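PDB 6JEB: beta-N-acetylhexosaminidase from Akkermansia muciniphila, which hydrolyses terminal non-reducing N-acetylglucosamine and N-acetylgalactosamine residues from beta-N-acetylhexosaminides, including chitobiose and unbranched N-glycans. Local coordinates for residues P99-I104 with H161-Y165; R150-F155 with V214-A218; L34-Y39 with A51-G57. All blocks are in the same frame, centred on the assembly; numbering follows the deposited sequence. Where two conformers were deposited one is given.

In the fold
Interactions 1 and 2 belong to the catalytic barrel, whereas interaction 3 lies in the mixed-sheet domain that carries strands 39-44 and 47-52, on the other side of the chain's centre, its own centre about 37 and 46 Å from theirs. Interaction 1 is mostly buried and built from rings, with two hydrogen bonds ending on aromatic side chains; interaction 2 is only partly buried and combines arginine grips, one backbone bond and bridging waters. The two touch, since strands 150-151 and 161-162 are partners in one small sheet and the guanidinium of Arg151 reaches the carbonyl of Arg101. Interaction 3 depends on backbone and glycines, joining a turn to a strand end and a helix start far from any annotated site.

Interaction 1 (P99-I104 with H161-Y165); sequences PARHFI and HEGMY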
loop_
_atom_site.group_PDB
_atom_site.type_symbol
_atom_site.label_atom_id
_atom_site.label_comp_id
_atom_site.label_asym_id
_atom_site.label_seq_id
_atom_site.Cartn_x
_atom_site.Cartn_y
_atom_site.Cartn_z
ATOM N N PRO A 99 0.255 -0.312 10.662
ATOM C CA PRO A 99 0.390 -0.824 12.033
ATOM C C PRO A 99 0.994 0.194 12.979
ATOM O O PRO A 99 0.853 0.032 14.197
ATOM C CB PRO A 99 1.292 -2.053 11.869
ATOM C CG PRO A 99 2.113 -1.733 10.628
ATOM C CD PRO A 99 1.141 -1.015 9.715
ATOM N N ALA A 100 1.651 1.245 12.463
ATOM C CA ALA A 100 2.138 2.307 13.342
ATOM C C ALA A 100 0.998 2.920 14.145
ATOM O O ALA A 100 1.139 3.162 15.351
ATOM C CB ALA A 100 2.842 3.390 12.525
ATOM N N ARG A 101 -0.137 3.192 13.494
ATOM C CA ARG A 101 -1.257 3.808 14.200
ATOM C C ARG A 101 -2.018 2.802 15.054
ATOM O O ARG A 101 -2.381 3.105 16.197
ATOM C CB ARG A 101 -2.198 4.495 13.207
ATOM C CG ARG A 101 -1.822 5.952 12.912
ATOM C CD ARG A 101 -0.362 6.107 12.451
ATOM N NE ARG A 101 -0.097 7.501 12.113
ATOM C CZ ARG A 101 -0.405 8.052 10.941
ATOM N NH1 ARG A 101 -0.962 7.316 9.980
ATOM N NH2 ARG A 101 -0.160 9.337 10.727
ATOM N N HIS A 102 -2.283 1.610 14.523
ATOM C CA HIS A 102 -2.868 0.534 15.317
ATOM C C HIS A 102 -2.216 -0.763 14.886
ATOM O O HIS A 102 -2.278 -1.128 13.707
ATOM C CB HIS A 102 -4.391 0.447 15.160
ATOM C CG HIS A 102 -5.138 1.409 16.029
ATOM N ND1 HIS A 102 -5.628 2.607 15.561
ATOM C CD2 HIS A 102 -5.459 1.358 17.346
ATOM C CE1 HIS A 102 -6.224 3.254 16.550
ATOM N NE2 HIS A 102 -6.132 2.520 17.646
ATOM N N PHE A 103 -1.588 -1.440 15.843
ATOM C CA PHE A 103 -0.849 -2.657 15.563
ATOM C C PHE A 103 -1.773 -3.703 14.951
ATOM O O PHE A 103 -2.923 -3.859 15.374
ATOM C CB PHE A 103 -0.279 -3.179 16.882
ATOM C CG PHE A 103 0.602 -4.376 16.730
ATOM C CD1 PHE A 103 1.830 -4.277 16.082
ATOM C CD2 PHE A 103 0.204 -5.606 17.228
ATOM C CE1 PHE A 103 2.643 -5.387 15.941
ATOM C CE2 PHE A 103 1.011 -6.717 17.094
ATOM C CZ PHE A 103 2.233 -6.606 16.453
ATOM N N ILE A 104 -1.267 -4.423 13.952
ATOM C CA ILE A 104 -2.021 -5.487 13.299
ATOM C C ILE A 104 -1.355 -6.811 13.661
ATOM O O ILE A 104 -0.236 -7.084 13.200
ATOM C CB ILE A 104 -2.085 -5.315 11.775
ATOM C CG1 ILE A 104 -2.514 -3.889 11.392
ATOM C CG2 ILE A 104 -3.021 -6.365 11.175
ATOM C CD1 ILE A 104 -2.305 -3.579 9.901
ATOM N N HIS A 161 -2.249 1.505 24.059
ATOM C CA HIS A 161 -2.100 0.713 22.849
ATOM C C HIS A 161 -0.623 0.459 22.614
ATOM O O HIS A 161 0.181 1.396 22.655
ATOM C CB HIS A 161 -2.689 1.414 21.625
ATOM C CG HIS A 161 -2.642 0.562 20.399
ATOM N ND1 HIS A 161 -3.468 -0.527 20.230
ATOM C CD2 HIS A 161 -1.821 0.585 19.321
ATOM C CE1 HIS A 161 -3.184 -1.116 19.081
ATOM N NE2 HIS A 161 -2.183 -0.466 18.515
ATOM N N GLU A 162 -0.263 -0.801 22.379
ATOM C CA GLU A 162 1.131 -1.124 22.116
ATOM C C GLU A 162 1.216 -2.275 21.134
ATOM O O GLU A 162 0.217 -2.923 20.794
ATOM C CB GLU A 162 1.909 -1.482 23.393
ATOM C CG GLU A 162 1.662 -2.888 23.919
ATOM C CD GLU A 162 2.694 -3.317 24.968
ATOM O OE1 GLU A 162 3.913 -3.117 24.746
ATOM O OE2 GLU A 162 2.290 -3.856 26.023
ATOM N N GLY A 163 2.435 -2.518 20.677
ATOM C CA GLY A 163 2.716 -3.678 19.864
ATOM C C GLY A 163 3.999 -3.493 19.090
ATOM O O GLY A 163 4.343 -2.374 18.694
ATOM N N MET A 164 4.726 -4.579 18.871
ATOM C CA MET A 164 5.906 -4.523 18.018
ATOM C C MET A 164 6.081 -5.900 17.402
ATOM O O MET A 164 5.934 -6.907 18.101
ATOM C CB MET A 164 7.147 -4.134 18.834
ATOM C CG MET A 164 8.421 -4.076 17.993
ATOM S SD MET A 164 9.861 -3.473 18.890
ATOM C CE MET A 164 9.919 -1.759 18.348
ATOM N N TYR A 165 6.360 -5.948 16.096
ATOM C CA TYR A 165 6.618 -7.225 15.446
ATOM C C TYR A 165 7.950 -7.787 15.922
ATOM O O TYR A 165 8.856 -7.046 16.302
ATOM C CB TYR A 165 6.641 -7.050 13.918
ATOM C CG TYR A 165 5.290 -6.618 13.418
ATOM C CD1 TYR A 165 4.206 -7.494 13.459
ATOM C CD2 TYR A 165 5.076 -5.324 12.955
ATOM C CE1 TYR A 165 2.952 -7.092 13.048
ATOM C CE2 TYR A 165 3.828 -4.915 12.536
ATOM C CZ TYR A 165 2.768 -5.800 12.589
ATOM O OH TYR A 165 1.521 -5.386 12.184
#
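Tyr165 and Ile104 make the shortest polar bond of this contact: the phenol OH donates to Ile104 O at 2.6 Å, meeting the carbonyl at 127°. On the CE2 side of the hydroxyl, Pro99 CB lies 3.4 Å from Tyr165 OH, near the ring plane. One face of the tyrosine is covered by Phe103 CE1, poised over the ring centre; the two rings form an oblique pair with planes at 38°. Phe103 arrives there because its CG is anti to the backbone N (chi1 -175°), which carries the ring out toward the opposite segment. Gly163 passes over a face of this phenylalanine, its CA 4.0 Å from the centroid of the Phe103 ring in a CH-pi contact. A side chain at Gly163 would run into Phe103 CG and, in the backbone conformation of this glycine, into the preceding carbonyl. A leucine in place of Tyr165 would probably leave Ile104 O without its donor and open a gap beside Phe103 CE1. In the TIM barrel of this family 20 enzyme, 99-104 follows the first barrel strand and 161-165 ends the long excursion after the second, so the contact ties neighbouring loops at the active-site end. Here His161 accepts from the backbone: Phe103 N lies 2.9 Å from His161 NE2, in the ring plane, in a nearly straight bond, which suggests a neutral ring with its proton on ND1. His102 turns its edge to the face of His161, centroids 4.8 Å apart, with CD2 over the ring centre. Farther out, His102 ND1 donates to Ala401 O. Arg101, a substrate-binding residue, points away from the contact into the active site, where its guanidinium meets Asp98, Asp130 and Gln132.

Interaction 2 (R150-F155 with V214-A218); sequences RREESF and VRTTA
Thr216 O accepts one hydrogen bond, from Phe155 N at 2.8 Å, and a longer CA-H...O contact from Ser154 CA at 3.5 Å. The same oxygen lies over one face of the Phe155 ring, toward its rim, while Phe155 CE1 rests 3.6 Å from Ala218 N. Outside the two segments that ring also meets Arg403 in a cation-pi contact and Trp468 edge-to-face. Thr216 fills the bend of 150-155 with its methyl branch, its CB only 3.2 Å from Glu153 O, and sends OG1 to a water that is weakly bound to Glu153 OE2; Glu153 OE1 accepts from Gly158 N. These are loops following the second and third strands of the TIM barrel, and so the contact joins two neighbouring excursions at the rim of the catalytic face. Strand 150-151 contributes Arg151, whose aliphatic chain packs on Val214 while its guanidinium reaches the polar atoms beyond. Its CB lies 3.7 Å from Val214 CG1, and its extended chain passes CD beside Arg215 O, an oxygen buried here without a hydrogen-bond donor. At its end NE and NH2 grip Ser154 OG side-on, in the guanidinium plane, which probably steadies the chain just before Phe155; NH1 reaches back to Arg101 O and Gln132 O. Arg215 does likewise in its own segment, NE and NH2 both donating to Ala218 O from the same face of its carbonyl plane. Near the strand, a water accepts from Glu152 N and donates to Val214 O at 2.8 Å, bridging two backbones that do not pair directly there.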
loop_
_atom_site.group_PDB
_atom_site.type_symbol
_atom_site.label_atom_id
_atom_site.label_comp_id
_atom_site.label_asym_id
_atom_site.label_seq_id
_atom_site.Cartn_x
_atom_site.Cartn_y
_atom_site.Cartn_z
ATOM N N ARG A 150 4.727 1.931 22.461
ATOM C CA ARG A 150 3.653 2.015 23.441
ATOM C C ARG A 150 3.121 3.434 23.504
ATOM O O ARG A 150 3.893 4.391 23.423
ATOM C CB ARG A 150 4.200 1.654 24.826
ATOM C CG ARG A 150 4.577 0.192 24.932
ATOM C CD ARG A 150 5.662 -0.068 25.971
ATOM N NE ARG A 150 5.769 -1.497 26.241
ATOM C CZ ARG A 150 6.689 -2.035 27.031
ATOM N NH1 ARG A 150 7.604 -1.256 27.610
ATOM N NH2 ARG A 150 6.695 -3.347 27.240
ATOM N N ARG A 151 1.805 3.575 23.663
ATOM C CA ARG A 151 1.225 4.884 23.923
ATOM C C ARG A 151 0.157 4.774 25.006
ATOM O O ARG A 151 -0.413 3.707 25.244
ATOM C CB ARG A 151 0.686 5.563 22.651
ATOM C CG ARG A 151 -0.541 4.907 22.047
ATOM C CD ARG A 151 -1.078 5.731 20.872
ATOM N NE ARG A 151 -2.288 5.150 20.298
ATOM C CZ ARG A 151 -2.307 4.388 19.209
ATOM N NH1 ARG A 151 -1.174 4.107 18.562
ATOM N NH2 ARG A 151 -3.458 3.909 18.759
ATOM N N GLU A 152 -0.114 5.910 25.654
ATOM C CA GLU A 152 -0.970 5.927 26.837
ATOM C C GLU A 152 -2.441 5.703 26.500
ATOM O O GLU A 152 -3.181 5.139 27.318
ATOM C CB GLU A 152 -0.792 7.264 27.564
ATOM C CG GLU A 152 -1.675 7.439 28.788
ATOM C CD GLU A 152 -1.709 8.878 29.268
ATOM O OE1 GLU A 152 -0.825 9.660 28.862
ATOM O OE2 GLU A 152 -2.633 9.229 30.027
ATOM N N GLU A 153 -2.888 6.146 25.328
ATOM C CA GLU A 153 -4.302 6.101 24.961
ATOM C C GLU A 153 -4.411 6.515 23.498
ATOM O O GLU A 153 -3.402 6.761 22.826
ATOM C CB GLU A 153 -5.159 7.024 25.841
ATOM C CG GLU A 153 -4.743 8.497 25.780
ATOM C CD GLU A 153 -5.662 9.413 26.584
ATOM O OE1 GLU A 153 -6.711 8.946 27.082
ATOM O OE2 GLU A 153 -5.340 10.613 26.710
ATOM N N SER A 154 -5.652 6.605 23.014
ATOM C CA SER A 154 -5.941 7.137 21.683
ATOM C C SER A 154 -7.134 8.075 21.799
ATOM O O SER A 154 -8.218 7.655 22.218
ATOM C CB SER A 154 -6.255 6.007 20.700
ATOM O OG SER A 154 -5.280 4.971 20.766
ATOM N N PHE A 155 -6.942 9.340 21.438
ATOM C CA PHE A 155 -8.043 10.311 21.396
ATOM C C PHE A 155 -8.808 10.368 22.717
ATOM O O PHE A 155 -10.041 10.393 22.746
ATOM C CB PHE A 155 -8.987 10.042 20.221
ATOM C CG PHE A 155 -8.277 9.746 18.940
ATOM C CD1 PHE A 155 -7.689 10.764 18.203
ATOM C CD2 PHE A 155 -8.178 8.445 18.479
ATOM C CE1 PHE A 155 -7.017 10.487 17.019
ATOM C CE2 PHE A 155 -7.523 8.163 17.303
ATOM C CZ PHE A 155 -6.934 9.179 16.573
ATOM N N VAL A 214 4.853 9.330 23.267
ATOM C CA VAL A 214 4.304 8.880 21.997
ATOM C C VAL A 214 2.940 9.537 21.799
ATOM O O VAL A 214 2.153 9.682 22.744
ATOM C CB VAL A 214 4.231 7.344 21.976
ATOM C CG1 VAL A 214 3.589 6.843 20.674
ATOM C CG2 VAL A 214 5.624 6.739 22.159
ATOM N N ARG A 215 2.665 9.969 20.573
ATOM C CA ARG A 215 1.478 10.775 20.320
ATOM C C ARG A 215 0.216 9.935 20.475
ATOM O O ARG A 215 0.173 8.766 20.072
ATOM C CB ARG A 215 1.540 11.372 18.914
ATOM C CG ARG A 215 0.703 12.633 18.755
ATOM C CD ARG A 215 0.815 13.181 17.345
ATOM N NE ARG A 215 -0.006 14.367 17.133
ATOM C CZ ARG A 215 0.429 15.619 17.257
ATOM N NH1 ARG A 215 1.687 15.860 17.622
ATOM N NH2 ARG A 215 -0.399 16.635 17.023
ATOM N N THR A 216 -0.823 10.541 21.061
ATOM C CA THR A 216 -2.095 9.862 21.272
ATOM C C THR A 216 -3.220 10.479 20.465
ATOM O O THR A 216 -4.369 10.037 20.582
ATOM C CB THR A 216 -2.475 9.865 22.758
ATOM O OG1 THR A 216 -2.715 11.214 23.180
ATOM C CG2 THR A 216 -1.368 9.242 23.599
ATOM N N THR A 217 -2.920 11.489 19.655
ATOM C CA THR A 217 -3.900 12.186 18.842
ATOM C C THR A 217 -3.368 12.261 17.419
ATOM O O THR A 217 -2.222 11.901 17.142
ATOM C CB THR A 217 -4.137 13.599 19.383
ATOM O OG1 THR A 217 -2.887 14.309 19.425
ATOM C CG2 THR A 217 -4.732 13.538 20.783
ATOM N N ALA A 218 -4.222 12.716 16.508
ATOM C CA ALA A 218 -3.796 12.977 15.143
ATOM C C ALA A 218 -3.157 14.361 15.075
ATOM O O ALA A 218 -2.681 14.883 16.087
ATOM C CB ALA A 218 -4.982 12.855 14.182
HETATM O O HOH W 1 1.664 8.220 25.104
HETATM O O HOH W 2 -5.397 11.514 23.888
#

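Interaction 3 (L34-Y39 with A51-G57); sequences LETDAY and ASGGREG
Gly57 N donates to Thr36 O at 2.8 Å, while Gly53 N donates to Ala38 O at 3.1 Å; these two bonds fasten the type I turn of Glu35 to Ala38 onto the junction between strand 47-52 and helix 55-73. This is the tight part of the contact, where three glycines let backbone lie on backbone. Gly53 CA approaches Glu35 O to 3.2 Å, and any beta carbon there would collide with that oxygen. At Gly57 one would strike Ala38 O, and at Gly54, the N-cap position, it would press on Thr36 CB. Beside them Tyr39 and Ser52 form an antiparallel non-hydrogen-bonded pair that closes the open end of the hairpin of strands 39-44 and 47-52. Tyr39 CB lies 3.3 Å from Ala51 O, while the ring carries its hydroxyl off to a bond with Thr64. Leu34 CD1 packs 4.2 Å from Ala51 CB.

The solvent side is looser and works through water. One water joins Thr36 OG1 to Glu56 OE1, 2.7 Å from each, and donates to the carboxylate. Asp37 CB, rather than its carboxylate, leans on Glu56 OE1 at 3.7 Å; Asp37 forms a salt bridge with Lys87, and Glu56 OE2 is hydrogen-bonded to the hydroxyl of Tyr60. Because Gly57 N belongs to the first helical turn, where amides lack acceptors within the helix, Thr36 O serves as an acceptor from outside, and the carboxylate of Glu56 probably gains stability from the helix's positive end.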
loop_
_atom_site.group_PDB
_atom_site.type_symbol
_atom_site.label_atom_id
_atom_site.label_comp_id
_atom_site.label_asym_id
_atom_site.label_seq_id
_atom_site.Cartn_x
_atom_site.Cartn_y
_atom_site.Cartn_z
ATOM N N LEU A 34 3.943 -16.227 -24.037
ATOM C CA LEU A 34 3.318 -15.297 -23.113
ATOM C C LEU A 34 4.386 -14.588 -22.292
ATOM O O LEU A 34 5.437 -15.156 -21.983
ATOM C CB LEU A 34 2.385 -16.040 -22.156
ATOM C CG LEU A 34 1.089 -16.602 -22.749
ATOM C CD1 LEU A 34 0.398 -17.507 -21.729
ATOM C CD2 LEU A 34 0.164 -15.477 -23.176
ATOM N N GLU A 35 4.111 -13.339 -21.940
ATOM C CA GLU A 35 5.007 -12.630 -21.041
ATOM C C GLU A 35 4.954 -13.256 -19.646
ATOM O O GLU A 35 4.020 -13.989 -19.301
ATOM C CB GLU A 35 4.652 -11.144 -20.999
ATOM C CG GLU A 35 4.752 -10.442 -22.361
ATOM C CD GLU A 35 6.146 -10.500 -22.967
ATOM O OE1 GLU A 35 7.131 -10.275 -22.229
ATOM O OE2 GLU A 35 6.252 -10.768 -24.186
ATOM N N THR A 36 5.978 -12.972 -18.837
ATOM C CA THR A 36 6.124 -13.691 -17.571
ATOM C C THR A 36 5.015 -13.373 -16.580
ATOM O O THR A 36 4.799 -14.158 -15.646
ATOM C CB THR A 36 7.490 -13.430 -16.933
ATOM O OG1 THR A 36 7.628 -12.034 -16.647
ATOM C CG2 THR A 36 8.610 -13.871 -17.870
ATOM N N ASP A 37 4.318 -12.249 -16.761
ATOM C CA ASP A 37 3.204 -11.838 -15.915
ATOM C C ASP A 37 1.846 -12.169 -16.525
ATOM O O ASP A 37 0.818 -11.715 -16.008
ATOM C CB ASP A 37 3.286 -10.333 -15.615
ATOM C CG ASP A 37 3.260 -9.475 -16.883
ATOM O OD1 ASP A 37 3.641 -9.966 -17.958
ATOM O OD2 ASP A 37 2.872 -8.295 -16.809
ATOM N N ALA A 38 1.811 -12.969 -17.590
ATOM C CA ALA A 38 0.602 -13.200 -18.366
ATOM C C ALA A 38 0.183 -14.665 -18.286
ATOM O O ALA A 38 1.000 -15.562 -18.043
ATOM C CB ALA A 38 0.825 -12.804 -19.829
ATOM N N TYR A 39 -1.109 -14.912 -18.494
ATOM C CA TYR A 39 -1.614 -16.279 -18.545
ATOM C C TYR A 39 -2.728 -16.374 -19.582
ATOM O O TYR A 39 -3.323 -15.369 -19.993
ATOM C CB TYR A 39 -2.094 -16.796 -17.158
ATOM C CG TYR A 39 -3.349 -16.101 -16.687
ATOM C CD1 TYR A 39 -4.608 -16.587 -17.038
ATOM C CD2 TYR A 39 -3.282 -14.940 -15.920
ATOM C CE1 TYR A 39 -5.760 -15.941 -16.648
ATOM C CE2 TYR A 39 -4.429 -14.290 -15.513
ATOM C CZ TYR A 39 -5.670 -14.791 -15.891
ATOM O OH TYR A 39 -6.825 -14.143 -15.526
ATOM N N ALA A 51 -2.092 -21.903 -19.225
ATOM C CA ALA A 51 -0.782 -21.618 -19.794
ATOM C C ALA A 51 -0.318 -20.298 -19.204
ATOM O O ALA A 51 -1.123 -19.386 -19.012
ATOM C CB ALA A 51 -0.870 -21.486 -21.318
ATOM N N SER A 52 0.970 -20.192 -18.892
ATOM C CA SER A 52 1.476 -18.954 -18.315
ATOM C C SER A 52 2.886 -18.705 -18.822
ATOM O O SER A 52 3.589 -19.632 -19.226
ATOM C CB SER A 52 1.429 -18.991 -16.783
ATOM O OG SER A 52 2.163 -20.093 -16.293
ATOM N N GLY A 53 3.298 -17.434 -18.808
ATOM C CA GLY A 53 4.636 -17.108 -19.268
ATOM C C GLY A 53 5.716 -17.217 -18.217
ATOM O O GLY A 53 6.906 -17.144 -18.546
ATOM N N GLY A 54 5.326 -17.378 -16.958
ATOM C CA GLY A 54 6.280 -17.446 -15.866
ATOM C C GLY A 54 5.522 -17.632 -14.573
ATOM O O GLY A 54 4.289 -17.687 -14.554
ATOM N N ARG A 55 6.286 -17.701 -13.476
ATOM C CA ARG A 55 5.670 -17.979 -12.182
ATOM C C ARG A 55 4.662 -16.900 -11.795
ATOM O O ARG A 55 3.618 -17.211 -11.206
ATOM C CB ARG A 55 6.736 -18.165 -11.097
ATOM C CG ARG A 55 7.692 -19.356 -11.311
ATOM C CD ARG A 55 7.045 -20.742 -11.118
ATOM N NE ARG A 55 6.671 -21.043 -9.734
ATOM C CZ ARG A 55 6.219 -22.226 -9.315
ATOM N NH1 ARG A 55 6.087 -23.235 -10.165
ATOM N NH2 ARG A 55 5.891 -22.401 -8.042
ATOM N N GLU A 56 4.942 -15.639 -12.127
ATOM C CA GLU A 56 4.031 -14.557 -11.769
ATOM C C GLU A 56 2.697 -14.700 -12.495
ATOM O O GLU A 56 1.627 -14.679 -11.866
ATOM C CB GLU A 56 4.676 -13.204 -12.072
ATOM C CG GLU A 56 3.793 -12.054 -11.671
ATOM C CD GLU A 56 4.364 -10.680 -11.984
ATOM O OE1 GLU A 56 5.420 -10.565 -12.650
ATOM O OE2 GLU A 56 3.728 -9.691 -11.561
ATOM N N GLY A 57 2.742 -14.860 -13.821
ATOM C CA GLY A 57 1.513 -15.084 -14.566
ATOM C C GLY A 57 0.754 -16.306 -14.089
ATOM O O GLY A 57 -0.482 -16.322 -14.095
HETATM O O HOH W 3 7.738 -17.066 -21.040
HETATM O O HOH W 4 7.349 -11.946 -13.930
#